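Local coordinates for carbohydrate kinase, FGGY (PDB 3IFR), which probably phosphorylates D-xylulose, as a xylulose kinase of the FGGY family of carbohydrate kinases, at residues I10-L23 and W55-K67. Numbering follows the deposited sequence.
Sequences IGLDIGTTSTIAIL and WWDNARAVLAELK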
ATOM      1  N   ILE A  10     -18.041  10.435   3.988  1.00 22.18           N
ATOM      2  CA  ILE A  10     -16.780  11.057   3.546  1.00 20.35           C
ATOM      3  C   ILE A  10     -15.557  10.184   3.768  1.00 19.30           C
ATOM      4  O   ILE A  10     -15.393   9.612   4.838  1.00 18.60           O
ATOM      5  CB  ILE A  10     -16.515  12.377   4.287  1.00 20.35           C
ATOM      6  CG1 ILE A  10     -17.478  13.481   3.848  1.00 19.83           C
ATOM      7  CG2 ILE A  10     -15.050  12.856   4.135  1.00 17.35           C
ATOM      8  CD1 ILE A  10     -17.339  14.690   4.713  1.00 19.35           C
ATOM      9  N   GLY A  11     -14.687  10.113   2.766  1.00 17.00           N
ATOM     10  CA  GLY A  11     -13.352   9.574   2.978  1.00 17.64           C
ATOM     11  C   GLY A  11     -12.279  10.645   2.814  1.00 20.77           C
ATOM     12  O   GLY A  11     -12.328  11.484   1.896  1.00 20.87           O
ATOM     13  N   LEU A  12     -11.290  10.607   3.705  1.00 18.81           N
ATOM     14  CA  LEU A  12     -10.187  11.530   3.697  1.00 17.14           C
ATOM     15  C   LEU A  12      -8.885  10.704   3.613  1.00 19.69           C
ATOM     16  O   LEU A  12      -8.698   9.743   4.354  1.00 20.54           O
ATOM     17  CB  LEU A  12     -10.221  12.338   4.998  1.00 17.96           C
ATOM     18  CG  LEU A  12      -9.013  13.247   5.319  1.00 16.97           C
ATOM     19  CD1 LEU A  12      -8.875  14.367   4.269  1.00 16.56           C
ATOM     20  CD2 LEU A  12      -9.110  13.850   6.700  1.00 16.73           C
ATOM     21  N   ASP A  13      -7.977  11.086   2.726  1.00 20.38           N
ATOM     22  CA  ASP A  13      -6.734  10.336   2.531  1.00 18.38           C
ATOM     23  C   ASP A  13      -5.511  11.244   2.775  1.00 17.81           C
ATOM     24  O   ASP A  13      -5.234  12.181   2.010  1.00 18.13           O
ATOM     25  CB  ASP A  13      -6.725   9.706   1.129  1.00 20.68           C
ATOM     26  CG  ASP A  13      -5.359   9.147   0.735  1.00 20.71           C
ATOM     27  OD1 ASP A  13      -4.540   8.858   1.623  1.00 18.07           O
ATOM     28  OD2 ASP A  13      -5.111   9.017  -0.490  1.00 24.33           O
ATOM     29  N   ILE A  14      -4.818  10.971   3.875  1.00 15.55           N
ATOM     30  CA  ILE A  14      -3.605  11.666   4.238  1.00 18.13           C
ATOM     31  C   ILE A  14      -2.477  10.979   3.481  1.00 19.13           C
ATOM     32  O   ILE A  14      -1.794  10.080   4.012  1.00 20.38           O
ATOM     33  CB  ILE A  14      -3.325  11.618   5.752  1.00 16.82           C
ATOM     34  CG1 ILE A  14      -4.123  12.681   6.490  1.00 20.72           C
ATOM     35  CG2 ILE A  14      -1.927  12.058   6.016  1.00 18.01           C
ATOM     36  CD1 ILE A  14      -5.572  12.562   6.412  1.00 21.62           C
ATOM     37  N   GLY A  15      -2.292  11.399   2.232  1.00 17.95           N
ATOM     38  CA  GLY A  15      -1.379  10.734   1.323  1.00 19.82           C
ATOM     39  C   GLY A  15       0.004  11.306   1.409  1.00 20.60           C
ATOM     40  O   GLY A  15       0.233  12.305   2.084  1.00 24.02           O
ATOM     41  N   THR A  16       0.925  10.698   0.696  1.00 19.53           N
ATOM     42  CA  THR A  16       2.296  11.082   0.783  1.00 20.57           C
ATOM     43  C   THR A  16       2.576  12.404   0.110  1.00 23.41           C
ATOM     44  O   THR A  16       3.294  13.240   0.679  1.00 26.64           O
ATOM     45  CB  THR A  16       3.212  10.027   0.173  1.00 21.83           C
ATOM     46  OG1 THR A  16       3.376   9.013   1.128  1.00 25.13           O
ATOM     47  CG2 THR A  16       4.640  10.609  -0.050  1.00 25.63           C
ATOM     48  N   THR A  17       2.095  12.588  -1.113  1.00 19.87           N
ATOM     49  CA  THR A  17       2.299  13.872  -1.770  1.00 25.10           C
ATOM     50  C   THR A  17       0.989  14.646  -1.948  1.00 25.11           C
ATOM     51  O   THR A  17       0.953  15.726  -2.552  1.00 23.12           O
ATOM     52  CB  THR A  17       3.003  13.727  -3.124  1.00 28.38           C
ATOM     53  OG1 THR A  17       2.146  13.015  -4.006  1.00 24.12           O
ATOM     54  CG2 THR A  17       4.357  12.989  -2.970  1.00 28.52           C
ATOM     55  N   SER A  18      -0.077  14.116  -1.362  1.00 23.27           N
ATOM     56  CA  SER A  18      -1.384  14.681  -1.581  1.00 22.64           C
ATOM     57  C   SER A  18      -2.453  14.348  -0.492  1.00 22.29           C
ATOM     58  O   SER A  18      -2.520  13.218  -0.028  1.00 21.52           O
ATOM     59  CB  SER A  18      -1.821  14.160  -2.923  1.00 21.85           C
ATOM     60  OG  SER A  18      -2.842  14.963  -3.376  1.00 28.56           O
ATOM     61  N   THR A  19      -3.259  15.330  -0.082  1.00 20.62           N
ATOM     62  CA  THR A  19      -4.335  15.103   0.866  1.00 17.85           C
ATOM     63  C   THR A  19      -5.642  15.241   0.116  1.00 17.45           C
ATOM     64  O   THR A  19      -5.913  16.275  -0.460  1.00 19.38           O
ATOM     65  CB  THR A  19      -4.361  16.122   2.029  1.00 18.98           C
ATOM     66  OG1 THR A  19      -3.144  16.075   2.759  1.00 17.33           O
ATOM     67  CG2 THR A  19      -5.512  15.818   2.983  1.00 16.94           C
ATOM     68  N   ILE A  20      -6.455  14.193   0.128  1.00 19.11           N
ATOM     69  CA  ILE A  20      -7.597  14.093  -0.765  1.00 16.88           C
ATOM     70  C   ILE A  20      -8.792  13.740   0.064  1.00 17.41           C
ATOM     71  O   ILE A  20      -8.688  12.875   0.923  1.00 19.32           O
ATOM     72  CB  ILE A  20      -7.369  12.991  -1.777  1.00 16.94           C
ATOM     73  CG1 ILE A  20      -6.181  13.348  -2.677  1.00 18.74           C
ATOM     74  CG2 ILE A  20      -8.619  12.786  -2.627  1.00 18.77           C
ATOM     75  CD1 ILE A  20      -5.668  12.163  -3.511  1.00 20.53           C
ATOM     76  N   ALA A  21      -9.905  14.423  -0.158  1.00 16.80           N
ATOM     77  CA  ALA A  21     -11.162  14.081   0.505  1.00 20.73           C
ATOM     78  C   ALA A  21     -12.267  13.964  -0.529  1.00 22.82           C
ATOM     79  O   ALA A  21     -12.306  14.743  -1.489  1.00 22.25           O
ATOM     80  CB  ALA A  21     -11.562  15.133   1.505  1.00 17.91           C
ATOM     81  N   ILE A  22     -13.197  13.043  -0.285  1.00 20.61           N
ATOM     82  CA  ILE A  22     -14.351  12.886  -1.159  1.00 24.24           C
ATOM     83  C   ILE A  22     -15.666  12.796  -0.398  1.00 23.75           C
ATOM     84  O   ILE A  22     -15.720  12.324   0.759  1.00 21.56           O
ATOM     85  CB  ILE A  22     -14.225  11.627  -2.020  1.00 21.96           C
ATOM     86  CG1 ILE A  22     -14.346  10.400  -1.114  1.00 22.39           C
ATOM     87  CG2 ILE A  22     -12.881  11.644  -2.765  1.00 24.37           C
ATOM     88  CD1 ILE A  22     -14.011   9.080  -1.812  1.00 23.81           C
ATOM     89  N   LEU A  23     -16.720  13.263  -1.071  1.00 22.82           N
ATOM     90  CA  LEU A  23     -18.054  13.186  -0.551  1.00 21.13           C
ATOM     91  C   LEU A  23     -18.787  12.253  -1.455  1.00 26.49           C
ATOM     92  O   LEU A  23     -18.860  12.477  -2.677  1.00 25.56           O
ATOM     93  CB  LEU A  23     -18.733  14.548  -0.591  1.00 23.31           C
ATOM     94  CG  LEU A  23     -20.155  14.604   0.011  1.00 24.86           C
ATOM     95  CD1 LEU A  23     -20.160  14.217   1.504  1.00 24.68           C
ATOM     96  CD2 LEU A  23     -20.796  15.982  -0.162  1.00 23.04           C
ATOM     97  N   TRP A  55      -0.573  18.169   7.245  1.00 16.19           N
ATOM     98  CA  TRP A  55      -1.666  17.212   7.082  1.00 19.39           C
ATOM     99  C   TRP A  55      -2.959  17.875   7.604  1.00 18.39           C
ATOM    100  O   TRP A  55      -3.985  17.894   6.926  1.00 20.16           O
ATOM    101  CB  TRP A  55      -1.445  15.873   7.799  1.00 14.94           C
ATOM    102  CG  TRP A  55      -0.197  15.104   7.457  1.00 16.75           C
ATOM    103  CD1 TRP A  55       0.499  15.112   6.275  1.00 16.86           C
ATOM    104  CD2 TRP A  55       0.491  14.176   8.320  1.00 15.66           C
ATOM    105  NE1 TRP A  55       1.603  14.285   6.374  1.00 18.04           N
ATOM    106  CE2 TRP A  55       1.597  13.688   7.611  1.00 16.92           C
ATOM    107  CE3 TRP A  55       0.266  13.727   9.632  1.00 14.57           C
ATOM    108  CZ2 TRP A  55       2.477  12.761   8.163  1.00 18.76           C
ATOM    109  CZ3 TRP A  55       1.130  12.821  10.173  1.00 15.43           C
ATOM    110  CH2 TRP A  55       2.224  12.336   9.443  1.00 18.94           C
ATOM    111  N   TRP A  56      -2.888  18.442   8.796  1.00 18.23           N
ATOM    112  CA  TRP A  56      -4.081  18.942   9.482  1.00 20.06           C
ATOM    113  C   TRP A  56      -4.643  20.139   8.769  1.00 19.85           C
ATOM    114  O   TRP A  56      -5.848  20.280   8.607  1.00 21.46           O
ATOM    115  CB  TRP A  56      -3.754  19.311  10.932  1.00 19.75           C
ATOM    116  CG  TRP A  56      -4.910  19.903  11.643  1.00 22.65           C
ATOM    117  CD1 TRP A  56      -4.966  21.141  12.199  1.00 20.85           C
ATOM    118  CD2 TRP A  56      -6.219  19.325  11.823  1.00 22.91           C
ATOM    119  NE1 TRP A  56      -6.203  21.356  12.756  1.00 23.06           N
ATOM    120  CE2 TRP A  56      -6.996  20.265  12.537  1.00 21.77           C
ATOM    121  CE3 TRP A  56      -6.807  18.102  11.462  1.00 22.95           C
ATOM    122  CZ2 TRP A  56      -8.325  20.023  12.923  1.00 21.29           C
ATOM    123  CZ3 TRP A  56      -8.142  17.862  11.851  1.00 22.87           C
ATOM    124  CH2 TRP A  56      -8.879  18.827  12.583  1.00 20.76           C
ATOM    125  N   ASP A  57      -3.750  21.018   8.335  1.00 20.70           N
ATOM    126  CA  ASP A  57      -4.165  22.144   7.521  1.00 18.73           C
ATOM    127  C   ASP A  57      -4.732  21.728   6.192  1.00 18.89           C
ATOM    128  O   ASP A  57      -5.763  22.241   5.779  1.00 20.88           O
ATOM    129  CB  ASP A  57      -3.028  23.115   7.309  1.00 22.69           C
ATOM    130  CG  ASP A  57      -3.441  24.489   7.666  1.00 28.58           C
ATOM    131  OD1 ASP A  57      -3.599  25.304   6.729  1.00 29.47           O
ATOM    132  OD2 ASP A  57      -3.680  24.696   8.897  1.00 27.26           O
ATOM    133  N   ASN A  58      -4.036  20.826   5.500  1.00 21.63           N
ATOM    134  CA  ASN A  58      -4.606  20.181   4.303  1.00 21.52           C
ATOM    135  C   ASN A  58      -5.992  19.601   4.616  1.00 18.73           C
ATOM    136  O   ASN A  58      -6.961  19.900   3.918  1.00 17.56           O
ATOM    137  CB  ASN A  58      -3.695  19.081   3.767  1.00 19.70           C
ATOM    138  CG  ASN A  58      -2.545  19.592   2.883  1.00 20.55           C
ATOM    139  OD1 ASN A  58      -1.820  18.775   2.301  1.00 23.32           O
ATOM    140  ND2 ASN A  58      -2.366  20.897   2.778  1.00 19.44           N
ATOM    141  N   ALA A  59      -6.118  18.842   5.709  1.00 19.21           N
ATOM    142  CA  ALA A  59      -7.418  18.193   5.989  1.00 18.17           C
ATOM    143  C   ALA A  59      -8.567  19.194   6.221  1.00 18.20           C
ATOM    144  O   ALA A  59      -9.651  19.003   5.730  1.00 20.05           O
ATOM    145  CB  ALA A  59      -7.311  17.212   7.166  1.00 20.87           C
ATOM    146  N   ARG A  60      -8.330  20.233   7.006  1.00 18.61           N
ATOM    147  CA  ARG A  60      -9.298  21.293   7.185  1.00 19.14           C
ATOM    148  C   ARG A  60      -9.712  21.888   5.887  1.00 18.50           C
ATOM    149  O   ARG A  60     -10.887  22.075   5.669  1.00 21.91           O
ATOM    150  CB  ARG A  60      -8.670  22.418   8.021  1.00 23.24           C
ATOM    151  CG  ARG A  60      -8.585  22.090   9.497  1.00 23.36           C
ATOM    152  CD  ARG A  60      -7.804  23.127  10.190  1.00 23.63           C
ATOM    153  NE  ARG A  60      -8.587  24.356  10.266  1.00 28.58           N
ATOM    154  CZ  ARG A  60      -8.063  25.579  10.375  1.00 28.86           C
ATOM    155  NH1 ARG A  60      -6.745  25.746  10.399  1.00 28.16           N
ATOM    156  NH2 ARG A  60      -8.875  26.630  10.430  1.00 28.92           N
ATOM    157  N   ALA A  61      -8.756  22.197   5.018  1.00 17.65           N
ATOM    158  CA  ALA A  61      -9.062  22.868   3.733  1.00 21.01           C
ATOM    159  C   ALA A  61      -9.966  22.052   2.806  1.00 23.35           C
ATOM    160  O   ALA A  61     -10.923  22.560   2.188  1.00 26.84           O
ATOM    161  CB  ALA A  61      -7.774  23.201   2.993  1.00 19.11           C
ATOM    162  N   VAL A  62      -9.617  20.783   2.693  1.00 20.62           N
ATOM    163  CA  VAL A  62     -10.238  19.845   1.778  1.00 21.35           C
ATOM    164  C   VAL A  62     -11.637  19.435   2.286  1.00 21.70           C
ATOM    165  O   VAL A  62     -12.559  19.303   1.516  1.00 22.00           O
ATOM    166  CB  VAL A  62      -9.288  18.650   1.726  1.00 23.78           C
ATOM    167  CG1 VAL A  62      -9.937  17.381   2.224  1.00 21.46           C
ATOM    168  CG2 VAL A  62      -8.567  18.543   0.415  1.00 21.34           C
ATOM    169  N   LEU A  63     -11.806  19.254   3.590  1.00 21.25           N
ATOM    170  CA  LEU A  63     -13.148  18.991   4.136  1.00 23.99           C
ATOM    171  C   LEU A  63     -14.061  20.209   3.937  1.00 22.19           C
ATOM    172  O   LEU A  63     -15.142  20.084   3.409  1.00 21.79           O
ATOM    173  CB  LEU A  63     -13.104  18.586   5.630  1.00 20.49           C
ATOM    174  CG  LEU A  63     -12.351  17.286   5.905  1.00 21.45           C
ATOM    175  CD1 LEU A  63     -12.119  17.000   7.414  1.00 21.68           C
ATOM    176  CD2 LEU A  63     -13.103  16.156   5.254  1.00 17.59           C
ATOM    177  N   ALA A  64     -13.618  21.387   4.369  1.00 22.49           N
ATOM    178  CA  ALA A  64     -14.377  22.607   4.098  1.00 21.26           C
ATOM    179  C   ALA A  64     -14.683  22.802   2.596  1.00 21.76           C
ATOM    180  O   ALA A  64     -15.783  23.192   2.206  1.00 21.66           O
ATOM    181  CB  ALA A  64     -13.640  23.768   4.630  1.00 18.81           C
ATOM    182  N   GLU A  65     -13.722  22.514   1.730  1.00 25.00           N
ATOM    183  CA  GLU A  65     -13.979  22.674   0.289  1.00 22.67           C
ATOM    184  C   GLU A  65     -15.064  21.707  -0.191  1.00 23.60           C
ATOM    185  O   GLU A  65     -15.850  22.042  -1.070  1.00 24.00           O
ATOM    186  CB  GLU A  65     -12.712  22.493  -0.531  1.00 21.08           C
ATOM    187  CG  GLU A  65     -12.964  22.754  -2.003  1.00 25.24           C
ATOM    188  CD  GLU A  65     -11.751  22.522  -2.867  1.00 26.43           C
ATOM    189  OE1 GLU A  65     -10.686  23.119  -2.567  1.00 28.25           O
ATOM    190  OE2 GLU A  65     -11.858  21.765  -3.859  1.00 25.85           O
ATOM    191  N   LEU A  66     -15.121  20.517   0.410  1.00 21.80           N
ATOM    192  CA  LEU A  66     -16.156  19.541   0.095  1.00 20.50           C
ATOM    193  C   LEU A  66     -17.548  20.152   0.293  1.00 22.88           C
ATOM    194  O   LEU A  66     -18.414  20.028  -0.576  1.00 24.36           O
ATOM    195  CB  LEU A  66     -16.022  18.320   1.006  1.00 22.97           C
ATOM    196  CG  LEU A  66     -15.623  16.979   0.395  1.00 25.90           C
ATOM    197  CD1 LEU A  66     -14.574  17.145  -0.680  1.00 24.29           C
ATOM    198  CD2 LEU A  66     -15.219  15.947   1.474  1.00 19.63           C
ATOM    199  N   LYS A  67     -17.745  20.794   1.438  1.00 19.74           N
ATOM    200  CA  LYS A  67     -18.986  21.459   1.789  1.00 21.15           C
ATOM    201  C   LYS A  67     -19.279  22.618   0.851  1.00 22.95           C
ATOM    202  O   LYS A  67     -20.401  22.848   0.504  1.00 27.65           O
ATOM    203  CB  LYS A  67     -18.862  21.977   3.207  1.00 21.30           C
ATOM    204  CG  LYS A  67     -20.132  22.393   3.920  1.00 24.84           C
ATOM    205  CD  LYS A  67     -19.743  23.145   5.220  1.00 26.85           C
ATOM    206  CE  LYS A  67     -20.846  23.127   6.248  1.00 33.26           C
ATOM    207  NZ  LYS A  67     -20.345  23.573   7.606  1.00 29.82           N
TER
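Leu66 reaches from helix 55-67 onto strand 18-23 with both methyls: CD2 lies 3.7 Å from Ala21 CB, and CD1 rests on the backbone, 3.4 Å from Ala21 O. The same CD2 meets Ile10 CD1 tip to tip at 4.1 Å, so this one side chain spans two antiparallel strands of the hairpin. Cutting this residue back to an alanine is likely to open a gap between Ile10, Ala21 and Leu23. Nearly two turns back along the helix, Ala59 faces Leu12, its CB 3.8 Å from Leu12 CD2. At the hairpin's turn end Ile14 CG2 stands over the five-membered ring of Trp55, 3.8 Å from its centroid and 12° off the normal, a CH-pi contact; Trp55 NE1 is hydrogen-bonded to Glu50 OE1. By contrast, Asp57, Arg60 and Ala64 occupy the helix's other side without touching the hairpin, and Asp57 is exposed to solvent. The axes of strand 18-23 and the helix approach to 7.9 Å at 27°, evidence of near-parallel packing on the sheet of the actin-like N-terminal domain, where strand 29-37 flanks 18-25, strand 77-84 flanks 8-14, and helix 163-172 covers Ile14 and Trp55.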